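Local coordinates for protein sarcosine oxidase (Pyrococcus horikoshii, PDB 1Y56) that probably oxidises L-proline as the beta subunit of a flavin-dependent dehydrogenase complex, holding FAD in a Rossmann-type fold, at residues G40-Q54 with S138-T152. Sequence-based numbering, arbitrary orientation.
Sequences GSGSTFRCGTGIRQQ and SWNPTDGKADPFEAT. With FAD (flavin-adenine dinucleotide), chain I.
F45 turns its edge onto one face of the F149 ring, a T-shaped pair with planes at 85° and centroids 5.3 Å apart. Placing CG anti to the backbone N in F45 (chi1 -160°) brings the ring back toward 138-152, although its CB points away from that segment. The F45 side chain also comes within about 3 Å (nearest atoms) of a bound FMN, and a chain of another protein packs on both rings.

At the far end the flat groups are polar, and the D143 carboxylate organises them. The Q54 amide lies nearly coplanar with it, NE2 reaching D143 OD1 at 3.0 Å in an almost straight bond. The other oxygen, D143 OD2, is gripped from opposite faces of the carboxylate plane, by Q53 N at 2.7 Å and by Q53 NE2. Three N-H groups thus fix the rotation of this buried carboxylate, and they would be expected to stabilise its negative charge. The amide of Q53 also gives a hydrogen bond to T142 OG1, while S138 OG donates to Q54 OE1 at 2.7 Å, so both glutamine side chains are tied to 138-152.

Between these ends the backbones pair directly: I51 N bonds to G144 O at 2.8 Å, and G144 N returns a bond to I51 O. P148, opening the helix that D147 caps through its bond from E150 N, rests its ring against C47 SG. Residues between S41 and G50 line the FAD pocket, where G50 N donates to flavin O4 (2.9 Å) and T44 N to phosphate oxygen O2A. The turn and loop after strand 136-140, and the start of helix 148-161, distant in sequence, thus pack beside the FAD-binding residues.

I51 continues onto M64 and W71 of helix 58-78, F338 of helix 337-354 covers C47 and P148, and Y87 of strand 87-91 packs against D143.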
ATOM      1  N   GLY B  40       4.549  28.373 -32.280  1.00 28.44           N
ATOM      2  CA  GLY B  40       3.406  27.931 -33.065  1.00 28.66           C
ATOM      3  C   GLY B  40       2.481  26.906 -32.438  1.00 28.82           C
ATOM      4  O   GLY B  40       1.557  26.446 -33.099  1.00 28.79           O
ATOM      5  N   SER B  41       2.727  26.526 -31.183  1.00 29.05           N
ATOM      6  CA  SER B  41       1.713  25.803 -30.397  1.00 29.53           C
ATOM      7  C   SER B  41       0.588  26.787 -30.115  1.00 29.98           C
ATOM      8  O   SER B  41       0.697  27.971 -30.450  1.00 30.77           O
ATOM      9  CB  SER B  41       2.286  25.281 -29.081  1.00 29.53           C
ATOM     10  OG  SER B  41       3.228  26.180 -28.523  1.00 29.22           O
ATOM     11  N   GLY B  42      -0.493  26.350 -29.502  1.00 29.68           N
ATOM     12  CA  GLY B  42      -1.579  27.297 -29.317  1.00 29.59           C
ATOM     13  C   GLY B  42      -2.451  27.317 -30.556  1.00 29.74           C
ATOM     14  O   GLY B  42      -2.423  26.373 -31.358  1.00 29.89           O
ATOM     15  N   SER B  43      -3.229  28.386 -30.710  1.00 29.64           N
ATOM     16  CA  SER B  43      -4.271  28.450 -31.740  1.00 29.57           C
ATOM     17  C   SER B  43      -3.722  28.273 -33.160  1.00 29.84           C
ATOM     18  O   SER B  43      -4.296  27.548 -33.972  1.00 29.76           O
ATOM     19  CB  SER B  43      -5.093  29.736 -31.602  1.00 29.57           C
ATOM     20  OG  SER B  43      -5.922  29.670 -30.449  1.00 28.40           O
ATOM     21  N   THR B  44      -2.591  28.917 -33.433  1.00 29.80           N
ATOM     22  CA  THR B  44      -1.859  28.733 -34.670  1.00 29.96           C
ATOM     23  C   THR B  44      -1.653  27.248 -35.009  1.00 30.11           C
ATOM     24  O   THR B  44      -1.692  26.846 -36.169  1.00 30.20           O
ATOM     25  CB  THR B  44      -0.513  29.460 -34.564  1.00 30.05           C
ATOM     26  OG1 THR B  44      -0.759  30.828 -34.206  1.00 30.51           O
ATOM     27  CG2 THR B  44       0.269  29.409 -35.879  1.00 29.74           C
ATOM     28  N   PHE B  45      -1.452  26.431 -33.990  1.00 30.20           N
ATOM     29  CA  PHE B  45      -1.275  25.013 -34.204  1.00 30.67           C
ATOM     30  C   PHE B  45      -2.586  24.297 -34.513  1.00 30.92           C
ATOM     31  O   PHE B  45      -2.584  23.199 -35.061  1.00 30.53           O
ATOM     32  CB  PHE B  45      -0.614  24.393 -32.977  1.00 30.77           C
ATOM     33  CG  PHE B  45       0.037  23.084 -33.246  1.00 30.91           C
ATOM     34  CD1 PHE B  45       1.262  23.027 -33.906  1.00 31.46           C
ATOM     35  CD2 PHE B  45      -0.574  21.897 -32.843  1.00 30.79           C
ATOM     36  CE1 PHE B  45       1.881  21.791 -34.164  1.00 32.50           C
ATOM     37  CE2 PHE B  45       0.025  20.659 -33.088  1.00 31.33           C
ATOM     38  CZ  PHE B  45       1.258  20.600 -33.749  1.00 31.83           C
ATOM     39  N   ARG B  46      -3.702  24.922 -34.155  1.00 31.60           N
ATOM     40  CA  ARG B  46      -5.023  24.299 -34.276  1.00 32.39           C
ATOM     41  C   ARG B  46      -5.845  24.954 -35.384  1.00 32.76           C
ATOM     42  O   ARG B  46      -6.984  24.566 -35.668  1.00 32.76           O
ATOM     43  CB  ARG B  46      -5.742  24.373 -32.931  1.00 32.36           C
ATOM     44  CG  ARG B  46      -5.213  23.376 -31.945  1.00 33.08           C
ATOM     45  CD  ARG B  46      -5.026  23.963 -30.558  1.00 35.41           C
ATOM     46  NE  ARG B  46      -4.222  23.072 -29.708  1.00 37.68           N
ATOM     47  CZ  ARG B  46      -4.636  21.900 -29.204  1.00 37.90           C
ATOM     48  NH1 ARG B  46      -3.816  21.181 -28.452  1.00 38.41           N
ATOM     49  NH2 ARG B  46      -5.859  21.437 -29.442  1.00 36.96           N
ATOM     50  N   CYS B  47      -5.206  25.922 -36.026  1.00 33.38           N
ATOM     51  CA  CYS B  47      -5.803  26.833 -36.979  1.00 33.78           C
ATOM     52  C   CYS B  47      -6.191  26.203 -38.312  1.00 34.06           C
ATOM     53  O   CYS B  47      -5.570  25.235 -38.767  1.00 33.96           O
ATOM     54  CB  CYS B  47      -4.794  27.940 -37.232  1.00 33.78           C
ATOM     55  SG  CYS B  47      -5.378  29.202 -38.323  1.00 35.42           S
ATOM     56  N   GLY B  48      -7.213  26.792 -38.939  1.00 34.49           N
ATOM     57  CA  GLY B  48      -7.625  26.465 -40.311  1.00 35.07           C
ATOM     58  C   GLY B  48      -6.617  27.000 -41.311  1.00 35.31           C
ATOM     59  O   GLY B  48      -5.476  27.292 -40.953  1.00 35.62           O
ATOM     60  N   THR B  49      -7.000  27.146 -42.570  1.00 35.27           N
ATOM     61  CA  THR B  49      -5.983  27.603 -43.517  1.00 35.17           C
ATOM     62  C   THR B  49      -6.148  29.042 -44.094  1.00 35.11           C
ATOM     63  O   THR B  49      -5.789  29.270 -45.240  1.00 35.26           O
ATOM     64  CB  THR B  49      -5.612  26.496 -44.598  1.00 35.20           C
ATOM     65  OG1 THR B  49      -6.792  25.959 -45.201  1.00 35.58           O
ATOM     66  CG2 THR B  49      -4.826  25.343 -43.974  1.00 34.15           C
ATOM     67  N   GLY B  50      -6.645  30.000 -43.282  1.00 35.17           N
ATOM     68  CA  GLY B  50      -6.695  31.474 -43.618  1.00 34.46           C
ATOM     69  C   GLY B  50      -7.511  31.570 -44.870  1.00 34.24           C
ATOM     70  O   GLY B  50      -8.371  30.714 -45.040  1.00 34.88           O
ATOM     71  N   ILE B  51      -7.317  32.528 -45.783  1.00 33.70           N
ATOM     72  CA  ILE B  51      -6.721  33.844 -45.674  1.00 32.90           C
ATOM     73  C   ILE B  51      -7.667  34.568 -46.632  1.00 32.43           C
ATOM     74  O   ILE B  51      -7.927  34.089 -47.731  1.00 31.72           O
ATOM     75  CB  ILE B  51      -5.286  33.959 -46.272  1.00 33.06           C
ATOM     76  CG1 ILE B  51      -4.274  33.098 -45.512  1.00 33.17           C
ATOM     77  CG2 ILE B  51      -4.812  35.424 -46.266  1.00 32.38           C
ATOM     78  CD1 ILE B  51      -2.847  33.189 -46.037  1.00 31.78           C
ATOM     79  N   ARG B  52      -8.173  35.720 -46.221  1.00 32.43           N
ATOM     80  CA  ARG B  52      -9.361  36.280 -46.825  1.00 32.51           C
ATOM     81  C   ARG B  52      -9.286  37.799 -46.821  1.00 33.04           C
ATOM     82  O   ARG B  52      -8.763  38.397 -45.872  1.00 33.16           O
ATOM     83  CB  ARG B  52     -10.539  35.841 -45.972  1.00 32.45           C
ATOM     84  CG  ARG B  52     -11.868  35.860 -46.636  1.00 32.37           C
ATOM     85  CD  ARG B  52     -12.980  36.287 -45.648  1.00 33.34           C
ATOM     86  NE  ARG B  52     -12.840  35.754 -44.289  1.00 31.91           N
ATOM     87  CZ  ARG B  52     -13.358  36.322 -43.202  1.00 30.45           C
ATOM     88  NH1 ARG B  52     -13.165  35.757 -42.020  1.00 30.13           N
ATOM     89  NH2 ARG B  52     -14.054  37.453 -43.287  1.00 28.01           N
ATOM     90  N   GLN B  53      -9.807  38.427 -47.877  1.00 33.37           N
ATOM     91  CA  GLN B  53      -9.930  39.896 -47.931  1.00 33.65           C
ATOM     92  C   GLN B  53     -11.395  40.345 -47.935  1.00 33.74           C
ATOM     93  O   GLN B  53     -11.677  41.541 -47.942  1.00 33.68           O
ATOM     94  CB  GLN B  53      -9.220  40.476 -49.162  1.00 33.71           C
ATOM     95  CG  GLN B  53      -7.731  40.204 -49.248  1.00 33.85           C
ATOM     96  CD  GLN B  53      -7.219  40.257 -50.673  1.00 34.79           C
ATOM     97  OE1 GLN B  53      -6.544  41.216 -51.062  1.00 35.78           O
ATOM     98  NE2 GLN B  53      -7.545  39.233 -51.468  1.00 34.32           N
ATOM     99  N   GLN B  54     -12.317  39.382 -47.949  1.00 34.04           N
ATOM    100  CA  GLN B  54     -13.752  39.665 -47.979  1.00 34.49           C
ATOM    101  C   GLN B  54     -14.303  39.968 -46.579  1.00 34.90           C
ATOM    102  O   GLN B  54     -14.905  39.123 -45.922  1.00 34.65           O
ATOM    103  CB  GLN B  54     -14.520  38.534 -48.660  1.00 34.34           C
ATOM    104  CG  GLN B  54     -14.175  38.363 -50.132  1.00 34.52           C
ATOM    105  CD  GLN B  54     -14.971  37.255 -50.793  1.00 35.13           C
ATOM    106  OE1 GLN B  54     -16.194  37.334 -50.910  1.00 34.70           O
ATOM    107  NE2 GLN B  54     -14.276  36.208 -51.230  1.00 36.02           N
ATOM    108  N   SER B 138     -20.474  34.807 -53.542  1.00 32.14           N
ATOM    109  CA  SER B 138     -19.468  35.843 -53.505  1.00 31.93           C
ATOM    110  C   SER B 138     -18.120  35.179 -53.747  1.00 32.25           C
ATOM    111  O   SER B 138     -17.738  34.237 -53.036  1.00 32.47           O
ATOM    112  CB  SER B 138     -19.478  36.543 -52.162  1.00 31.63           C
ATOM    113  OG  SER B 138     -18.587  37.625 -52.184  1.00 31.51           O
ATOM    114  N   TRP B 139     -17.407  35.668 -54.757  1.00 32.15           N
ATOM    115  CA  TRP B 139     -16.167  35.053 -55.195  1.00 32.03           C
ATOM    116  C   TRP B 139     -15.046  36.068 -55.282  1.00 31.91           C
ATOM    117  O   TRP B 139     -15.215  37.115 -55.887  1.00 32.30           O
ATOM    118  CB  TRP B 139     -16.390  34.398 -56.560  1.00 31.99           C
ATOM    119  CG  TRP B 139     -15.137  33.968 -57.258  1.00 32.14           C
ATOM    120  CD1 TRP B 139     -14.632  34.487 -58.406  1.00 32.39           C
ATOM    121  CD2 TRP B 139     -14.235  32.930 -56.857  1.00 32.21           C
ATOM    122  NE1 TRP B 139     -13.470  33.842 -58.755  1.00 32.11           N
ATOM    123  CE2 TRP B 139     -13.202  32.881 -57.819  1.00 32.33           C
ATOM    124  CE3 TRP B 139     -14.198  32.038 -55.781  1.00 31.94           C
ATOM    125  CZ2 TRP B 139     -12.137  31.972 -57.737  1.00 32.03           C
ATOM    126  CZ3 TRP B 139     -13.132  31.132 -55.699  1.00 32.13           C
ATOM    127  CH2 TRP B 139     -12.121  31.109 -56.671  1.00 31.36           C
ATOM    128  N   ASN B 140     -13.909  35.768 -54.670  1.00 31.72           N
ATOM    129  CA  ASN B 140     -12.688  36.534 -54.918  1.00 31.92           C
ATOM    130  C   ASN B 140     -11.517  35.593 -55.180  1.00 32.17           C
ATOM    131  O   ASN B 140     -11.165  34.778 -54.315  1.00 32.28           O
ATOM    132  CB  ASN B 140     -12.361  37.495 -53.771  1.00 31.73           C
ATOM    133  CG  ASN B 140     -11.133  38.356 -54.059  1.00 31.77           C
ATOM    134  OD1 ASN B 140     -11.245  39.518 -54.427  1.00 33.16           O
ATOM    135  ND2 ASN B 140      -9.962  37.784 -53.897  1.00 32.16           N
ATOM    136  N   PRO B 141     -10.901  35.706 -56.368  1.00 32.19           N
ATOM    137  CA  PRO B 141      -9.847  34.759 -56.737  1.00 32.06           C
ATOM    138  C   PRO B 141      -8.484  35.016 -56.072  1.00 31.95           C
ATOM    139  O   PRO B 141      -7.608  34.165 -56.162  1.00 32.07           O
ATOM    140  CB  PRO B 141      -9.760  34.902 -58.262  1.00 32.02           C
ATOM    141  CG  PRO B 141     -10.231  36.297 -58.546  1.00 32.26           C
ATOM    142  CD  PRO B 141     -11.145  36.716 -57.418  1.00 32.18           C
ATOM    143  N   THR B 142      -8.301  36.150 -55.402  1.00 31.79           N
ATOM    144  CA  THR B 142      -7.022  36.418 -54.732  1.00 31.91           C
ATOM    145  C   THR B 142      -6.976  36.081 -53.235  1.00 32.12           C
ATOM    146  O   THR B 142      -5.962  36.319 -52.583  1.00 32.60           O
ATOM    147  CB  THR B 142      -6.532  37.855 -54.953  1.00 31.75           C
ATOM    148  OG1 THR B 142      -7.569  38.773 -54.603  1.00 32.33           O
ATOM    149  CG2 THR B 142      -6.152  38.067 -56.394  1.00 31.77           C
ATOM    150  N   ASP B 143      -8.061  35.530 -52.690  1.00 32.10           N
ATOM    151  CA  ASP B 143      -8.021  34.909 -51.359  1.00 31.97           C
ATOM    152  C   ASP B 143      -7.394  33.522 -51.505  1.00 31.94           C
ATOM    153  O   ASP B 143      -7.392  32.936 -52.593  1.00 32.02           O
ATOM    154  CB  ASP B 143      -9.423  34.786 -50.751  1.00 31.90           C
ATOM    155  CG  ASP B 143     -10.098  36.141 -50.514  1.00 32.65           C
ATOM    156  OD1 ASP B 143     -11.346  36.192 -50.604  1.00 33.95           O
ATOM    157  OD2 ASP B 143      -9.409  37.151 -50.241  1.00 32.42           O
ATOM    158  N   GLY B 144      -6.858  32.988 -50.417  1.00 31.73           N
ATOM    159  CA  GLY B 144      -6.167  31.715 -50.492  1.00 31.19           C
ATOM    160  C   GLY B 144      -6.063  30.995 -49.170  1.00 31.18           C
ATOM    161  O   GLY B 144      -6.753  31.319 -48.211  1.00 30.95           O
ATOM    162  N   LYS B 145      -5.193  29.998 -49.143  1.00 31.26           N
ATOM    163  CA  LYS B 145      -4.977  29.169 -47.978  1.00 31.25           C
ATOM    164  C   LYS B 145      -3.493  28.846 -47.858  1.00 31.70           C
ATOM    165  O   LYS B 145      -2.783  28.846 -48.855  1.00 31.80           O
ATOM    166  CB  LYS B 145      -5.825  27.904 -48.060  1.00 30.82           C
ATOM    167  CG  LYS B 145      -5.923  27.331 -49.430  1.00 30.62           C
ATOM    168  CD  LYS B 145      -6.657  26.021 -49.424  1.00 30.28           C
ATOM    169  CE  LYS B 145      -6.219  25.201 -50.607  1.00 29.25           C
ATOM    170  NZ  LYS B 145      -7.220  24.179 -50.918  1.00 30.98           N
ATOM    171  N   ALA B 146      -3.032  28.620 -46.627  1.00 32.18           N
ATOM    172  CA  ALA B 146      -1.632  28.321 -46.325  1.00 32.75           C
ATOM    173  C   ALA B 146      -1.632  27.501 -45.045  1.00 33.30           C
ATOM    174  O   ALA B 146      -2.603  27.557 -44.299  1.00 33.73           O
ATOM    175  CB  ALA B 146      -0.844  29.606 -46.128  1.00 32.37           C
ATOM    176  N   ASP B 147      -0.558  26.752 -44.783  1.00 33.74           N
ATOM    177  CA  ASP B 147      -0.447  25.982 -43.541  1.00 34.00           C
ATOM    178  C   ASP B 147       0.116  26.846 -42.410  1.00 33.81           C
ATOM    179  O   ASP B 147       1.277  27.275 -42.469  1.00 33.85           O
ATOM    180  CB  ASP B 147       0.398  24.720 -43.727  1.00 34.26           C
ATOM    181  CG  ASP B 147       0.491  23.883 -42.453  1.00 36.37           C
ATOM    182  OD1 ASP B 147       1.524  23.992 -41.742  1.00 38.14           O
ATOM    183  OD2 ASP B 147      -0.472  23.129 -42.151  1.00 39.00           O
ATOM    184  N   PRO B 148      -0.708  27.106 -41.368  1.00 33.61           N
ATOM    185  CA  PRO B 148      -0.269  28.030 -40.333  1.00 33.37           C
ATOM    186  C   PRO B 148       1.021  27.591 -39.663  1.00 33.31           C
ATOM    187  O   PRO B 148       1.822  28.447 -39.289  1.00 33.60           O
ATOM    188  CB  PRO B 148      -1.440  28.034 -39.350  1.00 33.20           C
ATOM    189  CG  PRO B 148      -2.596  27.672 -40.183  1.00 32.93           C
ATOM    190  CD  PRO B 148      -2.066  26.613 -41.088  1.00 33.29           C
ATOM    191  N   PHE B 149       1.247  26.286 -39.538  1.00 33.03           N
ATOM    192  CA  PHE B 149       2.481  25.832 -38.895  1.00 32.86           C
ATOM    193  C   PHE B 149       3.702  26.020 -39.783  1.00 32.69           C
ATOM    194  O   PHE B 149       4.728  26.551 -39.345  1.00 32.46           O
ATOM    195  CB  PHE B 149       2.398  24.382 -38.390  1.00 32.77           C
ATOM    196  CG  PHE B 149       3.495  24.037 -37.421  1.00 32.61           C
ATOM    197  CD1 PHE B 149       4.419  23.044 -37.716  1.00 31.98           C
ATOM    198  CD2 PHE B 149       3.642  24.768 -36.232  1.00 31.93           C
ATOM    199  CE1 PHE B 149       5.449  22.751 -36.826  1.00 31.35           C
ATOM    200  CE2 PHE B 149       4.661  24.482 -35.343  1.00 31.10           C
ATOM    201  CZ  PHE B 149       5.566  23.470 -35.638  1.00 31.31           C
ATOM    202  N   GLU B 150       3.579  25.584 -41.033  1.00 32.63           N
ATOM    203  CA  GLU B 150       4.616  25.805 -42.018  1.00 32.63           C
ATOM    204  C   GLU B 150       5.021  27.278 -42.052  1.00 32.08           C
ATOM    205  O   GLU B 150       6.209  27.597 -41.934  1.00 32.20           O
ATOM    206  CB  GLU B 150       4.155  25.361 -43.402  1.00 32.72           C
ATOM    207  CG  GLU B 150       5.330  25.044 -44.311  1.00 35.04           C
ATOM    208  CD  GLU B 150       4.998  25.031 -45.806  1.00 37.91           C
ATOM    209  OE1 GLU B 150       3.809  24.884 -46.199  1.00 39.04           O
ATOM    210  OE2 GLU B 150       5.959  25.166 -46.599  1.00 38.73           O
ATOM    211  N   ALA B 151       4.029  28.158 -42.195  1.00 31.14           N
ATOM    212  CA  ALA B 151       4.259  29.595 -42.327  1.00 30.59           C
ATOM    213  C   ALA B 151       4.888  30.243 -41.088  1.00 30.44           C
ATOM    214  O   ALA B 151       5.712  31.148 -41.198  1.00 30.49           O
ATOM    215  CB  ALA B 151       2.973  30.295 -42.691  1.00 30.27           C
ATOM    216  N   THR B 152       4.493  29.784 -39.907  1.00 30.32           N
ATOM    217  CA  THR B 152       5.021  30.336 -38.668  1.00 29.90           C
ATOM    218  C   THR B 152       6.491  29.960 -38.505  1.00 29.84           C
ATOM    219  O   THR B 152       7.317  30.818 -38.208  1.00 29.59           O
ATOM    220  CB  THR B 152       4.181  29.894 -37.448  1.00 29.71           C
ATOM    221  OG1 THR B 152       2.814  30.246 -37.667  1.00 29.05           O
ATOM    222  CG2 THR B 152       4.653  30.588 -36.195  1.00 29.48           C
TER
HETATM  223  PA  FAD I 800      -1.570  31.922 -30.523  1.00 25.01           P
HETATM  224  O1A FAD I 800      -2.407  31.247 -29.478  1.00 25.46           O
HETATM  225  O2A FAD I 800      -1.237  31.158 -31.777  1.00 26.88           O
HETATM  226  O5B FAD I 800      -0.237  32.478 -29.824  1.00 24.28           O
HETATM  227  C5B FAD I 800      -0.237  32.904 -28.472  1.00 23.45           C
HETATM  228  C4B FAD I 800       0.947  32.231 -27.807  1.00 24.12           C
HETATM  229  O4B FAD I 800       1.217  32.877 -26.567  1.00 24.34           O
HETATM  230  C3B FAD I 800       0.699  30.757 -27.493  1.00 24.00           C
HETATM  231  O3B FAD I 800       1.592  29.939 -28.267  1.00 23.42           O
HETATM  232  C2B FAD I 800       0.960  30.635 -26.001  1.00 22.97           C
HETATM  233  O2B FAD I 800       1.804  29.553 -25.644  1.00 22.18           O
HETATM  234  C1B FAD I 800       1.715  31.894 -25.674  1.00 23.12           C
HETATM  235  N9A FAD I 800       1.553  32.278 -24.255  1.00 23.71           N
HETATM  236  C8A FAD I 800       0.416  32.340 -23.536  1.00 22.88           C
HETATM  237  N7A FAD I 800       0.733  32.711 -22.273  1.00 23.06           N
HETATM  238  C5A FAD I 800       2.070  32.877 -22.215  1.00 23.59           C
HETATM  239  C6A FAD I 800       2.956  33.256 -21.213  1.00 24.50           C
HETATM  240  N6A FAD I 800       2.504  33.552 -19.969  1.00 24.89           N
HETATM  241  N1A FAD I 800       4.272  33.330 -21.490  1.00 24.91           N
HETATM  242  C2A FAD I 800       4.747  33.043 -22.722  1.00 24.45           C
HETATM  243  N3A FAD I 800       3.918  32.676 -23.712  1.00 23.35           N
HETATM  244  C4A FAD I 800       2.580  32.597 -23.473  1.00 23.62           C
HETATM  245  N1  FAD I 800      -7.487  32.272 -38.367  1.00 24.64           N
HETATM  246  C2  FAD I 800      -7.421  32.580 -39.676  1.00 24.60           C
HETATM  247  O2  FAD I 800      -6.941  33.680 -40.006  1.00 24.58           O
HETATM  248  N3  FAD I 800      -7.855  31.744 -40.639  1.00 24.36           N
HETATM  249  C4  FAD I 800      -8.379  30.536 -40.355  1.00 24.96           C
HETATM  250  O4  FAD I 800      -8.770  29.768 -41.267  1.00 25.23           O
HETATM  251  C4X FAD I 800      -8.495  30.146 -39.027  1.00 25.07           C
HETATM  252  N5  FAD I 800      -9.016  28.949 -38.656  1.00 24.76           N
HETATM  253  C5X FAD I 800      -9.098  28.607 -37.343  1.00 24.58           C
HETATM  254  C6  FAD I 800      -9.640  27.362 -37.003  1.00 23.77           C
HETATM  255  C7  FAD I 800      -9.732  26.972 -35.663  1.00 24.46           C
HETATM  256  C7M FAD I 800     -10.321  25.624 -35.313  1.00 23.39           C
HETATM  257  C8  FAD I 800      -9.280  27.846 -34.663  1.00 25.03           C
HETATM  258  C8M FAD I 800      -9.355  27.490 -33.230  1.00 24.17           C
HETATM  259  C9  FAD I 800      -8.742  29.088 -34.999  1.00 24.87           C
HETATM  260  C9A FAD I 800      -8.639  29.480 -36.334  1.00 24.58           C
HETATM  261  N10 FAD I 800      -8.113  30.688 -36.630  1.00 24.39           N
HETATM  262  C10 FAD I 800      -8.010  31.093 -37.982  1.00 25.16           C
HETATM  263  C1' FAD I 800      -7.674  31.578 -35.561  1.00 23.57           C
HETATM  264  C2' FAD I 800      -6.171  31.657 -35.510  1.00 23.27           C
HETATM  265  O2' FAD I 800      -5.695  30.391 -35.072  1.00 24.50           O
HETATM  266  C3' FAD I 800      -5.786  32.699 -34.486  1.00 22.91           C
HETATM  267  O3' FAD I 800      -6.421  33.943 -34.810  1.00 21.67           O
HETATM  268  C4' FAD I 800      -4.279  32.875 -34.476  1.00 23.31           C
HETATM  269  O4' FAD I 800      -3.610  31.633 -34.193  1.00 23.52           O
HETATM  270  C5' FAD I 800      -3.870  33.905 -33.439  1.00 22.99           C
HETATM  271  O5' FAD I 800      -2.454  33.815 -33.363  1.00 23.09           O
HETATM  272  P   FAD I 800      -1.729  34.337 -32.052  1.00 23.08           P
HETATM  273  O1P FAD I 800      -2.343  35.669 -31.708  1.00 22.91           O
HETATM  274  O2P FAD I 800      -0.253  34.190 -32.289  1.00 23.48           O
HETATM  275  O3P FAD I 800      -2.289  33.289 -30.963  1.00 25.01           O